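Local coordinates for protein possible metal-dependent hydrolase (Veillonella parvula, PDB 3RPC) that is probably a metal-dependent hydrolase of the metallo-beta-lactamase superfamily, carrying two neighbouring zinc ions in its presumed active site, at residues Val70-Leu75 with Gly130-Val135; Val166-Trp171 with Ala224-Thr229; Ile187-Gly192 with Gly211-Arg216; Gly192-Leu197 with Ser202-Thr207. All blocks are in the same frame, centred on the assembly; numbering follows the deposited sequence.

Contact 1 (Val70-Leu75 with Gly130-Val135); sequences VTHTHL and GSHGTV. With ZN (zinc ion), chain E.
His74 and His132 meet through one zinc ion, their ring nitrogens ND1 and NE2 only 3.3 Å apart because the same metal draws in both. CB of His74 stays 3.6 Å from the zinc. Its CG sits anti to the carbonyl carbon (chi1 -83°), carrying the ring toward the zinc, and chi2 of 172° presents ND1 to it. ND1 binds the ion at 2.3 Å, while CE1, the next atom round the ring, lies 3.4 Å from CD2 of His132. NE2, at the far corner, gives a weak hydrogen bond to Leu146 O. The rings of His74 and His132 meet rim to rim, their planes 44° apart. His72 and His74 open the HxHxDH motif of the metallo-beta-lactamase superfamily, completed by Asp76 and His77, and His132 is the third histidine of the site. The His72 ring stands nearly at right angles to that of His132 and reaches the zinc through NE2 at 2.2 Å; its other nitrogen, ND1, donates to Thr71 OG1 at 3.0 Å, almost in the ring plane, which, with the NE2-zinc bond, holds the ring's rotation. His132 NE2 binds at 2.1 Å, and its ND1 is held by Ile203 O. Thr71 OG1 is hydrogen-bonded in turn to Asp27 OD2, a second-shell partner behind His72. Water 1, 2.0 Å from the zinc and in the plane of the His132 ring, and Asp168 OD2 complete the five ligands.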
loop_
_atom_site.group_PDB
_atom_site.type_symbol
_atom_site.label_atom_id
_atom_site.label_comp_id
_atom_site.label_asym_id
_atom_site.label_seq_id
_atom_site.Cartn_x
_atom_site.Cartn_y
_atom_site.Cartn_z
ATOM N N VAL A 70 10.893 3.623 -13.531
ATOM C CA VAL A 70 10.301 2.337 -13.866
ATOM C C VAL A 70 9.371 1.950 -12.721
ATOM O O VAL A 70 9.828 1.572 -11.638
ATOM C CB VAL A 70 11.401 1.272 -14.059
ATOM C CG1 VAL A 70 10.803 -0.058 -14.484
ATOM C CG2 VAL A 70 12.418 1.750 -15.101
ATOM N N THR A 71 8.063 2.068 -12.950
ATOM C CA THR A 71 7.103 1.847 -11.866
ATOM C C THR A 71 7.000 0.383 -11.459
ATOM O O THR A 71 6.642 0.072 -10.315
ATOM C CB THR A 71 5.699 2.382 -12.197
ATOM O OG1 THR A 71 5.151 1.660 -13.313
ATOM C CG2 THR A 71 5.749 3.875 -12.492
ATOM N N HIS A 72 7.297 -0.497 -12.406
ATOM C CA HIS A 72 7.336 -1.943 -12.195
ATOM C C HIS A 72 7.884 -2.579 -13.458
ATOM O O HIS A 72 7.994 -1.908 -14.484
ATOM C CB HIS A 72 5.966 -2.534 -11.787
ATOM C CG HIS A 72 4.884 -2.426 -12.829
ATOM N ND1 HIS A 72 4.522 -1.235 -13.424
ATOM C CD2 HIS A 72 4.040 -3.363 -13.328
ATOM C CE1 HIS A 72 3.503 -1.443 -14.244
ATOM N NE2 HIS A 72 3.202 -2.728 -14.216
ATOM N N THR A 73 8.218 -3.861 -13.394
ATOM C CA THR A 73 8.945 -4.475 -14.501
ATOM C C THR A 73 8.108 -5.428 -15.350
ATOM O O THR A 73 8.644 -6.325 -15.998
ATOM C CB THR A 73 10.242 -5.148 -14.031
ATOM O OG1 THR A 73 9.942 -6.126 -13.030
ATOM C CG2 THR A 73 11.189 -4.101 -13.465
ATOM N N HIS A 74 6.795 -5.228 -15.363
ATOM C CA HIS A 74 5.974 -5.881 -16.373
ATOM C C HIS A 74 6.495 -5.490 -17.761
ATOM O O HIS A 74 6.966 -4.369 -17.966
ATOM C CB HIS A 74 4.505 -5.475 -16.237
ATOM C CG HIS A 74 3.759 -6.262 -15.206
ATOM N ND1 HIS A 74 2.477 -5.942 -14.814
ATOM C CD2 HIS A 74 4.108 -7.362 -14.499
ATOM C CE1 HIS A 74 2.072 -6.808 -13.901
ATOM N NE2 HIS A 74 3.041 -7.681 -13.693
ATOM N N LEU A 75 6.377 -6.418 -18.706
ATOM C CA LEU A 75 6.874 -6.233 -20.072
ATOM C C LEU A 75 6.468 -4.904 -20.692
ATOM O O LEU A 75 7.277 -4.256 -21.373
ATOM C CB LEU A 75 6.403 -7.387 -20.962
ATOM C CG LEU A 75 6.810 -7.349 -22.437
ATOM C CD1 LEU A 75 8.316 -7.411 -22.543
ATOM C CD2 LEU A 75 6.173 -8.500 -23.197
ATOM N N GLY A 130 -0.412 1.231 -4.678
ATOM C CA GLY A 130 -1.346 0.775 -5.688
ATOM C C GLY A 130 -1.621 -0.711 -5.578
ATOM O O GLY A 130 -0.836 -1.470 -4.987
ATOM N N SER A 131 -2.744 -1.128 -6.151
ATOM C CA SER A 131 -3.071 -2.543 -6.285
ATOM C C SER A 131 -3.384 -2.822 -7.742
ATOM O O SER A 131 -4.330 -2.258 -8.292
ATOM C CB SER A 131 -4.276 -2.903 -5.423
ATOM O OG SER A 131 -3.998 -2.610 -4.066
ATOM N N HIS A 132 -2.583 -3.682 -8.361
ATOM C CA HIS A 132 -2.679 -3.973 -9.795
ATOM C C HIS A 132 -3.747 -5.046 -10.034
ATOM O O HIS A 132 -3.480 -6.068 -10.677
ATOM C CB HIS A 132 -1.288 -4.455 -10.263
ATOM C CG HIS A 132 -1.022 -4.336 -11.739
ATOM N ND1 HIS A 132 -1.986 -4.023 -12.676
ATOM C CD2 HIS A 132 0.130 -4.502 -12.431
ATOM C CE1 HIS A 132 -1.437 -4.001 -13.880
ATOM N NE2 HIS A 132 -0.153 -4.292 -13.759
ATOM N N GLY A 133 -4.951 -4.807 -9.509
ATOM C CA GLY A 133 -6.033 -5.781 -9.533
ATOM C C GLY A 133 -6.962 -5.602 -8.347
ATOM O O GLY A 133 -6.619 -4.932 -7.374
ATOM N N THR A 134 -8.156 -6.187 -8.436
ATOM C CA THR A 134 -9.110 -6.132 -7.340
ATOM C C THR A 134 -8.749 -7.144 -6.261
ATOM O O THR A 134 -7.912 -8.024 -6.466
ATOM C CB THR A 134 -10.512 -6.488 -7.835
ATOM O OG1 THR A 134 -10.485 -7.818 -8.356
ATOM C CG2 THR A 134 -10.949 -5.522 -8.923
ATOM N N VAL A 135 -9.413 -7.032 -5.112
ATOM C CA VAL A 135 -9.191 -7.965 -4.012
ATOM C C VAL A 135 -9.428 -9.405 -4.446
ATOM O O VAL A 135 -8.626 -10.293 -4.142
ATOM C CB VAL A 135 -10.079 -7.642 -2.801
ATOM C CG1 VAL A 135 -9.995 -8.751 -1.756
ATOM C CG2 VAL A 135 -9.685 -6.316 -2.204
HETATM ZN ZN ZN E . 1.469 -3.858 -15.087
HETATM O O HOH W 1 1.392 -4.037 -17.081
#

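Contact 2 (Val166-Trp171 with Ala224-Thr229); sequences VGDTVW and AVHMDT. With ZN (zinc ion), chain F; ZN (zinc ion), chain E.
Metal coordination carries the meeting of Asp168 with His226. The second zinc takes Asp168 OD2 at 2.1 Å and His226 NE2 at 2.3 Å. The same OD2 also reaches the zinc of the three-histidine site, at 2.4 Å, so a single carboxylate oxygen bridges the two metals. Water 1 bridges them too, lying 2.3 Å from the second zinc; water 2 is a more distant ligand at 2.6 Å, and Asp76 and His77 bring the total to six. Two zincs bridged by an aspartate and a water recur in many metallo-beta-lactamase-fold hydrolases, such as glyoxalase II, where the bridging solvent is commonly the nucleophile; a like role is plausible here. Direct packing is slight. Asp168 OD1, the oxygen that binds neither metal, lies 3.3 Å from His226 CD2, and the carboxylate and ring planes are turned 48° apart. His226 points its ring at the second zinc with CG anti to the backbone N (chi1 -155°), from just beyond the end of strand 221-225. Among hydrogen bonds, OD1 accepts a weak one from Asn190 ND2, which may steady the carboxylate. Thr169 OG1 donates to Val170 O at 2.8 Å, in the carbonyl plane on a lone pair.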
loop_
_atom_site.group_PDB
_atom_site.type_symbol
_atom_site.label_atom_id
_atom_site.label_comp_id
_atom_site.label_asym_id
_atom_site.label_seq_id
_atom_site.Cartn_x
_atom_site.Cartn_y
_atom_site.Cartn_z
ATOM N N VAL A 166 -0.049 7.949 -11.745
ATOM C CA VAL A 166 -0.823 7.067 -10.872
ATOM C C VAL A 166 -0.333 5.614 -10.910
ATOM O O VAL A 166 -0.307 4.920 -9.878
ATOM C CB VAL A 166 -2.312 7.124 -11.225
ATOM C CG1 VAL A 166 -3.122 6.210 -10.289
ATOM C CG2 VAL A 166 -2.809 8.561 -11.120
ATOM N N GLY A 167 0.045 5.159 -12.103
ATOM C CA GLY A 167 0.580 3.818 -12.278
ATOM C C GLY A 167 -0.462 2.740 -12.522
ATOM O O GLY A 167 -1.659 3.016 -12.642
ATOM N N ASP A 168 0.005 1.498 -12.607
ATOM C CA ASP A 168 -0.872 0.351 -12.832
ATOM C C ASP A 168 -1.564 -0.072 -11.536
ATOM O O ASP A 168 -1.119 -0.993 -10.849
ATOM C CB ASP A 168 -0.079 -0.820 -13.431
ATOM C CG ASP A 168 0.003 -0.772 -14.957
ATOM O OD1 ASP A 168 -0.278 0.286 -15.549
ATOM O OD2 ASP A 168 0.348 -1.807 -15.564
ATOM N N THR A 169 -2.641 0.633 -11.207
ATOM C CA THR A 169 -3.431 0.337 -10.019
ATOM C C THR A 169 -4.893 0.567 -10.337
ATOM O O THR A 169 -5.237 1.376 -11.202
ATOM C CB THR A 169 -2.999 1.218 -8.830
ATOM O OG1 THR A 169 -3.798 0.916 -7.672
ATOM C CG2 THR A 169 -3.110 2.704 -9.170
ATOM N N VAL A 170 -5.747 -0.172 -9.648
ATOM C CA VAL A 170 -7.168 0.158 -9.612
ATOM C C VAL A 170 -7.390 1.252 -8.562
ATOM O O VAL A 170 -6.463 1.647 -7.858
ATOM C CB VAL A 170 -8.030 -1.078 -9.305
ATOM C CG1 VAL A 170 -7.769 -2.180 -10.319
ATOM C CG2 VAL A 170 -7.798 -1.599 -7.868
ATOM N N TRP A 171 -8.608 1.762 -8.456
ATOM C CA TRP A 171 -8.868 2.829 -7.494
ATOM C C TRP A 171 -8.921 2.269 -6.075
ATOM O O TRP A 171 -9.851 1.554 -5.727
ATOM C CB TRP A 171 -10.181 3.533 -7.818
ATOM C CG TRP A 171 -10.316 4.833 -7.114
ATOM C CD1 TRP A 171 -10.554 5.022 -5.781
ATOM C CD2 TRP A 171 -10.231 6.132 -7.698
ATOM N NE1 TRP A 171 -10.600 6.371 -5.500
ATOM C CE2 TRP A 171 -10.419 7.072 -6.664
ATOM C CE3 TRP A 171 -10.025 6.594 -9.000
ATOM C CZ2 TRP A 171 -10.400 8.447 -6.892
ATOM C CZ3 TRP A 171 -10.007 7.961 -9.228
ATOM C CH2 TRP A 171 -10.188 8.872 -8.177
ATOM N N ALA A 224 -4.934 10.869 -19.866
ATOM C CA ALA A 224 -5.237 9.443 -19.940
ATOM C C ALA A 224 -4.353 8.726 -20.955
ATOM O O ALA A 224 -4.287 9.122 -22.127
ATOM C CB ALA A 224 -6.718 9.229 -20.276
ATOM N N VAL A 225 -3.685 7.672 -20.498
ATOM C CA VAL A 225 -2.748 6.918 -21.329
ATOM C C VAL A 225 -2.920 5.405 -21.135
ATOM O O VAL A 225 -3.950 4.965 -20.617
ATOM C CB VAL A 225 -1.282 7.349 -21.059
ATOM C CG1 VAL A 225 -1.102 8.835 -21.382
ATOM C CG2 VAL A 225 -0.880 7.058 -19.615
ATOM N N HIS A 226 -1.927 4.619 -21.551
ATOM C CA HIS A 226 -1.957 3.153 -21.434
ATOM C C HIS A 226 -3.023 2.536 -22.347
ATOM O O HIS A 226 -3.701 1.577 -21.985
ATOM C CB HIS A 226 -2.146 2.718 -19.962
ATOM C CG HIS A 226 -1.618 1.347 -19.653
ATOM N ND1 HIS A 226 -2.080 0.211 -20.281
ATOM C CD2 HIS A 226 -0.680 0.926 -18.765
ATOM C CE1 HIS A 226 -1.445 -0.847 -19.808
ATOM N NE2 HIS A 226 -0.591 -0.440 -18.885
HETATM N N MSE A 227 -3.138 3.073 -23.561
HETATM C CA MSE A 227 -4.153 2.602 -24.495
HETATM C C MSE A 227 -3.615 2.293 -25.889
HETATM O O MSE A 227 -2.523 2.735 -26.265
HETATM C CB MSE A 227 -5.277 3.633 -24.603
HETATM C CG MSE A 227 -6.091 3.720 -23.316
HETATM SE SE MSE A 227 -7.445 5.120 -23.287
HETATM C CE MSE A 227 -6.276 6.636 -22.953
ATOM N N ASP A 228 -4.412 1.522 -26.626
ATOM C CA ASP A 228 -4.200 1.274 -28.049
ATOM C C ASP A 228 -2.814 0.691 -28.346
ATOM O O ASP A 228 -2.253 0.946 -29.420
ATOM C CB ASP A 228 -4.397 2.565 -28.858
ATOM C CG ASP A 228 -5.788 3.183 -28.696
ATOM O OD1 ASP A 228 -6.668 2.574 -28.074
ATOM O OD2 ASP A 228 -5.989 4.308 -29.206
ATOM N N THR A 229 -2.265 -0.093 -27.425
ATOM C CA THR A 229 -0.920 -0.646 -27.604
ATOM C C THR A 229 -0.836 -2.136 -27.268
ATOM O O THR A 229 -0.446 -2.946 -28.120
ATOM C CB THR A 229 0.120 0.116 -26.763
ATOM O OG1 THR A 229 0.001 1.522 -27.012
ATOM C CG2 THR A 229 1.542 -0.344 -27.123
HETATM ZN ZN ZN F . 0.568 -1.973 -17.686
HETATM ZN ZN ZN E . 1.469 -3.858 -15.087
HETATM O O HOH W 1 1.392 -4.037 -17.081
HETATM O O HOH W 2 -1.592 -3.352 -17.725
#

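Contact 3 (Ile187-Gly192 with Gly211-Arg216); sequences IIMNTG and GRMVVR
Strand 186-190 and helix 207-216 are successive elements of a beta-alpha-beta unit that closes with strand 221-225, and here the helix packs on one face of the parallel part of the sheet. Three apolar side chains do the work: Ile187 and Met189, two residues apart on the strand and so on the same face, and Met213 from the helix; both methionines are selenomethionines. Met213 sends CG out anti to its N (chi1 -169°), and bends at chi2 and chi3 curl the chain, laying SE and CE against the strand's side chains. Its SE rests 3.7 Å from Ile187 CD1, the closest approach of the contact, while its CE lies 3.9 Å from Ile187 CG2; both branches of the isoleucine thus bear on the end of Met213, the two chains meeting at a slant. Leu179 of helix 173-182 touches both Ile187 and Met213, and Trp171 also packs on Met213, so a second helix and a loop help to enclose the cluster. Met189 approaches from further along the strand, tip to tip with Met213. It also touches Ile222 of the neighbouring strand 221-225 and Met205. The contact is wholly apolar, without a hydrogen bond between the segments. Met189 SE lies 3.9 Å from Met213 CB and equally far from its CG, and the two methyl carbons, CE of Met189 and CE of Met213, stand 4.0 Å apart.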
loop_
_atom_site.group_PDB
_atom_site.type_symbol
_atom_site.label_atom_id
_atom_site.label_comp_id
_atom_site.label_asym_id
_atom_site.label_seq_id
_atom_site.Cartn_x
_atom_site.Cartn_y
_atom_site.Cartn_z
ATOM N N ILE A 187 -2.468 14.864 -13.470
ATOM C CA ILE A 187 -2.676 13.475 -13.078
ATOM C C ILE A 187 -2.641 12.581 -14.306
ATOM O O ILE A 187 -3.512 12.678 -15.171
ATOM C CB ILE A 187 -4.022 13.322 -12.332
ATOM C CG1 ILE A 187 -4.049 14.277 -11.128
ATOM C CG2 ILE A 187 -4.255 11.866 -11.910
ATOM C CD1 ILE A 187 -5.409 14.330 -10.413
ATOM N N ILE A 188 -1.621 11.731 -14.390
ATOM C CA ILE A 188 -1.430 10.857 -15.540
ATOM C C ILE A 188 -1.942 9.471 -15.149
ATOM O O ILE A 188 -1.404 8.847 -14.231
ATOM C CB ILE A 188 0.061 10.791 -15.941
ATOM C CG1 ILE A 188 0.582 12.191 -16.270
ATOM C CG2 ILE A 188 0.256 9.870 -17.130
ATOM C CD1 ILE A 188 2.102 12.265 -16.358
HETATM N N MSE A 189 -2.989 9.012 -15.839
HETATM C CA MSE A 189 -3.724 7.802 -15.470
HETATM C C MSE A 189 -3.655 6.737 -16.550
HETATM O O MSE A 189 -3.752 7.051 -17.740
HETATM C CB MSE A 189 -5.206 8.136 -15.278
HETATM C CG MSE A 189 -5.504 9.305 -14.364
HETATM SE SE MSE A 189 -7.429 9.655 -14.375
HETATM C CE MSE A 189 -8.083 7.943 -13.688
ATOM N N ASN A 190 -3.494 5.486 -16.136
ATOM C CA ASN A 190 -3.504 4.348 -17.047
ATOM C C ASN A 190 -4.930 3.821 -17.167
ATOM O O ASN A 190 -5.422 3.133 -16.268
ATOM C CB ASN A 190 -2.557 3.267 -16.528
ATOM C CG ASN A 190 -1.099 3.695 -16.623
ATOM O OD1 ASN A 190 -0.769 4.615 -17.382
ATOM N ND2 ASN A 190 -0.221 3.035 -15.870
ATOM N N THR A 191 -5.590 4.158 -18.271
ATOM C CA THR A 191 -7.041 3.980 -18.362
ATOM C C THR A 191 -7.480 2.989 -19.432
ATOM O O THR A 191 -8.645 2.995 -19.845
ATOM C CB THR A 191 -7.755 5.329 -18.606
ATOM O OG1 THR A 191 -7.356 5.875 -19.876
ATOM C CG2 THR A 191 -7.411 6.319 -17.514
ATOM N N GLY A 192 -6.565 2.125 -19.854
ATOM C CA GLY A 192 -6.869 1.138 -20.870
ATOM C C GLY A 192 -7.717 -0.042 -20.416
ATOM O O GLY A 192 -8.096 -0.878 -21.234
ATOM N N GLY A 211 -13.977 9.586 -14.639
ATOM C CA GLY A 211 -15.067 10.402 -14.144
ATOM C C GLY A 211 -14.855 10.729 -12.674
ATOM O O GLY A 211 -15.085 11.861 -12.234
ATOM N N ARG A 212 -14.398 9.736 -11.913
ATOM C CA ARG A 212 -14.226 9.922 -10.474
ATOM C C ARG A 212 -13.090 10.896 -10.209
ATOM O O ARG A 212 -13.156 11.699 -9.274
ATOM C CB ARG A 212 -13.959 8.581 -9.779
ATOM C CG ARG A 212 -14.026 8.644 -8.256
ATOM C CD ARG A 212 -13.748 7.286 -7.621
ATOM N NE ARG A 212 -14.646 6.250 -8.138
ATOM C CZ ARG A 212 -14.237 5.223 -8.881
ATOM N NH1 ARG A 212 -12.943 5.071 -9.162
ATOM N NH2 ARG A 212 -15.113 4.334 -9.327
HETATM N N MSE A 213 -12.049 10.835 -11.034
HETATM C CA MSE A 213 -10.913 11.729 -10.839
HETATM C C MSE A 213 -11.305 13.188 -11.051
HETATM O O MSE A 213 -10.800 14.089 -10.370
HETATM C CB MSE A 213 -9.751 11.369 -11.779
HETATM C CG MSE A 213 -8.435 12.078 -11.462
HETATM SE SE MSE A 213 -7.736 11.484 -9.734
HETATM C CE MSE A 213 -7.113 9.741 -10.215
ATOM N N VAL A 214 -12.191 13.428 -12.010
ATOM C CA VAL A 214 -12.631 14.781 -12.304
ATOM C C VAL A 214 -13.446 15.348 -11.141
ATOM O O VAL A 214 -13.345 16.535 -10.823
ATOM C CB VAL A 214 -13.435 14.830 -13.616
ATOM C CG1 VAL A 214 -14.134 16.171 -13.766
ATOM C CG2 VAL A 214 -12.507 14.557 -14.809
ATOM N N VAL A 215 -14.232 14.489 -10.497
ATOM C CA VAL A 215 -14.982 14.902 -9.317
ATOM C C VAL A 215 -14.029 15.190 -8.162
ATOM O O VAL A 215 -14.167 16.199 -7.461
ATOM C CB VAL A 215 -15.991 13.830 -8.889
ATOM C CG1 VAL A 215 -16.629 14.192 -7.549
ATOM C CG2 VAL A 215 -17.056 13.650 -9.967
ATOM N N ARG A 216 -13.047 14.317 -7.967
ATOM C CA ARG A 216 -12.142 14.491 -6.829
ATOM C C ARG A 216 -11.237 15.707 -6.978
ATOM O O ARG A 216 -10.992 16.425 -6.009
ATOM C CB ARG A 216 -11.300 13.235 -6.580
ATOM C CG ARG A 216 -10.643 13.196 -5.201
ATOM C CD ARG A 216 -11.648 12.878 -4.093
ATOM N NE ARG A 216 -12.071 11.485 -4.142
ATOM C CZ ARG A 216 -13.239 11.066 -4.620
ATOM N NH1 ARG A 216 -13.518 9.773 -4.639
ATOM N NH2 ARG A 216 -14.133 11.941 -5.074
#

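Contact 4 (Gly192-Leu197 with Ser202-Thr207); sequences GYAQIL and SIIMGT
Ser202 lies over the Tyr193 ring, its CB 3.3 Å above the plane and displaced toward the rim near CD1. This is a CH-pi contact, with CB 3.7 Å from the ring centroid. The ring is swung there by chi1 of -156°, CG anti to the tyrosine N. The hydroxyl of Ser202 turns to the backbone instead: OG donates to Ala194 O at 2.7 Å, tilted 32° from the carbonyl plane, and accepts from Ile204 N at 3.0 Å, forming an ST turn. Ala194 O is gripped twice, since Ile203 N also donates to it, at 3.2 Å and nearly along the C=O axis. At the other end of the contact Tyr193 N gives a bent bond to Met205 O, 2.8 Å away with an N-H...O angle of 130°. Beside these bonds Ala194 CB fits against the longer branch of Ile203, 3.7 Å from CG1, and more loosely against Ile204 CG1. Ile196 and Ile203 cross at about a right angle, CG1 of the first near CG2 of the second. CD1, the tip of the same Ile204 branch, covers Gly192 N, a buried amide without a partner in the model. Both segments belong to the long connection from strand 186-190 to helix 207-216, folded back on itself beside the zinc site. Ile204 touches His132 and Asp168 there, Gly206 occupies the N-cap position of helix 207-216, and Thr207, in its first turn, packs on Val240 and Phe243 of helix 237-246.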
loop_
_atom_site.group_PDB
_atom_site.type_symbol
_atom_site.label_atom_id
_atom_site.label_comp_id
_atom_site.label_asym_id
_atom_site.label_seq_id
_atom_site.Cartn_x
_atom_site.Cartn_y
_atom_site.Cartn_z
ATOM N N GLY A 192 -6.565 2.125 -19.854
ATOM C CA GLY A 192 -6.869 1.138 -20.870
ATOM C C GLY A 192 -7.717 -0.042 -20.416
ATOM O O GLY A 192 -8.096 -0.878 -21.234
ATOM N N TYR A 193 -8.014 -0.130 -19.119
ATOM C CA TYR A 193 -8.925 -1.158 -18.618
ATOM C C TYR A 193 -8.516 -2.553 -19.106
ATOM O O TYR A 193 -9.299 -3.290 -19.726
ATOM C CB TYR A 193 -10.356 -0.819 -19.028
ATOM C CG TYR A 193 -11.451 -1.408 -18.166
ATOM C CD1 TYR A 193 -11.627 -0.993 -16.853
ATOM C CD2 TYR A 193 -12.342 -2.342 -18.689
ATOM C CE1 TYR A 193 -12.660 -1.517 -16.070
ATOM C CE2 TYR A 193 -13.371 -2.863 -17.927
ATOM C CZ TYR A 193 -13.519 -2.448 -16.624
ATOM O OH TYR A 193 -14.551 -2.977 -15.869
ATOM N N ALA A 194 -7.265 -2.906 -18.819
ATOM C CA ALA A 194 -6.733 -4.217 -19.155
ATOM C C ALA A 194 -7.527 -5.302 -18.430
ATOM O O ALA A 194 -7.769 -5.197 -17.221
ATOM C CB ALA A 194 -5.261 -4.286 -18.778
ATOM N N GLN A 195 -7.910 -6.344 -19.155
ATOM C CA GLN A 195 -8.754 -7.393 -18.581
ATOM C C GLN A 195 -8.196 -8.788 -18.791
ATOM O O GLN A 195 -7.470 -9.056 -19.756
ATOM C CB GLN A 195 -10.171 -7.304 -19.138
ATOM C CG GLN A 195 -10.887 -6.065 -18.696
ATOM C CD GLN A 195 -12.370 -6.118 -18.997
ATOM O OE1 GLN A 195 -12.781 -5.939 -20.129
ATOM N NE2 GLN A 195 -13.179 -6.368 -17.971
ATOM N N ILE A 196 -8.587 -9.675 -17.882
ATOM C CA ILE A 196 -8.146 -11.057 -17.863
ATOM C C ILE A 196 -9.341 -11.934 -18.180
ATOM O O ILE A 196 -10.447 -11.634 -17.739
ATOM C CB ILE A 196 -7.649 -11.447 -16.455
ATOM C CG1 ILE A 196 -6.646 -10.413 -15.913
ATOM C CG2 ILE A 196 -7.048 -12.854 -16.472
ATOM C CD1 ILE A 196 -5.401 -10.239 -16.757
ATOM N N LEU A 197 -9.135 -13.006 -18.940
ATOM C CA LEU A 197 -10.233 -13.913 -19.251
ATOM C C LEU A 197 -10.798 -14.502 -17.963
ATOM O O LEU A 197 -10.055 -14.902 -17.062
ATOM C CB LEU A 197 -9.777 -15.014 -20.213
ATOM C CG LEU A 197 -9.252 -14.578 -21.587
ATOM C CD1 LEU A 197 -8.733 -15.783 -22.362
ATOM C CD2 LEU A 197 -10.322 -13.846 -22.379
ATOM N N SER A 202 -10.990 -4.983 -13.856
ATOM C CA SER A 202 -9.720 -4.719 -14.537
ATOM C C SER A 202 -8.548 -4.727 -13.564
ATOM O O SER A 202 -8.715 -4.536 -12.361
ATOM C CB SER A 202 -9.795 -3.377 -15.271
ATOM O OG SER A 202 -8.559 -3.016 -15.876
ATOM N N ILE A 203 -7.355 -4.954 -14.093
ATOM C CA ILE A 203 -6.135 -4.784 -13.311
ATOM C C ILE A 203 -5.629 -3.345 -13.279
ATOM O O ILE A 203 -4.683 -3.045 -12.554
ATOM C CB ILE A 203 -5.009 -5.695 -13.817
ATOM C CG1 ILE A 203 -4.709 -5.396 -15.293
ATOM C CG2 ILE A 203 -5.390 -7.162 -13.603
ATOM C CD1 ILE A 203 -3.493 -6.148 -15.852
ATOM N N ILE A 204 -6.214 -2.465 -14.090
ATOM C CA ILE A 204 -5.876 -1.046 -14.036
ATOM C C ILE A 204 -7.170 -0.241 -14.064
ATOM O O ILE A 204 -8.234 -0.769 -13.743
ATOM C CB ILE A 204 -4.898 -0.598 -15.163
ATOM C CG1 ILE A 204 -5.452 -0.904 -16.558
ATOM C CG2 ILE A 204 -3.540 -1.294 -14.995
ATOM C CD1 ILE A 204 -4.590 -0.341 -17.719
HETATM N N MSE A 205 -7.077 1.031 -14.413
HETATM C CA MSE A 205 -8.252 1.904 -14.444
HETATM C C MSE A 205 -8.930 1.974 -15.818
HETATM O O MSE A 205 -8.410 1.463 -16.814
HETATM C CB MSE A 205 -7.861 3.304 -13.972
HETATM C CG MSE A 205 -7.621 3.369 -12.473
HETATM SE SE MSE A 205 -6.780 5.028 -11.947
HETATM C CE MSE A 205 -6.780 4.729 -10.032
ATOM N N GLY A 206 -10.117 2.580 -15.843
ATOM C CA GLY A 206 -10.856 2.826 -17.069
ATOM C C GLY A 206 -11.680 4.098 -16.955
ATOM O O GLY A 206 -11.364 4.993 -16.165
ATOM N N THR A 207 -12.754 4.183 -17.736
ATOM C CA THR A 207 -13.550 5.402 -17.779
ATOM C C THR A 207 -14.197 5.759 -16.434
ATOM O O THR A 207 -14.285 6.939 -16.092
ATOM C CB THR A 207 -14.627 5.347 -18.874
ATOM O OG1 THR A 207 -15.365 4.125 -18.752
ATOM C CG2 THR A 207 -13.981 5.426 -20.259
#

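How the contacts relate
From the N terminus, contact 1 closes first, joining the loop after strand 67-69 to the loop after strand 123-128, and so linking the two sheets at one zinc. Contact 2 follows in series and closes the stretch from 166-171 to 224-229; contact 3 is nested within it, and contact 4 within contact 3, sharing Gly192. Contacts 1 and 2 share a zinc and water 1, and backbone bonding of Ser131 with Val170 joins their loops. Contact 3 sits on the same sheet as contact 2, through neighbouring strands 186-190 and 221-225. Contact 4 touches all three others: Thr134 of contact 1 on Ser202, Val170 of contact 2 on Ser202 and Asn190 of contact 3 on Met205.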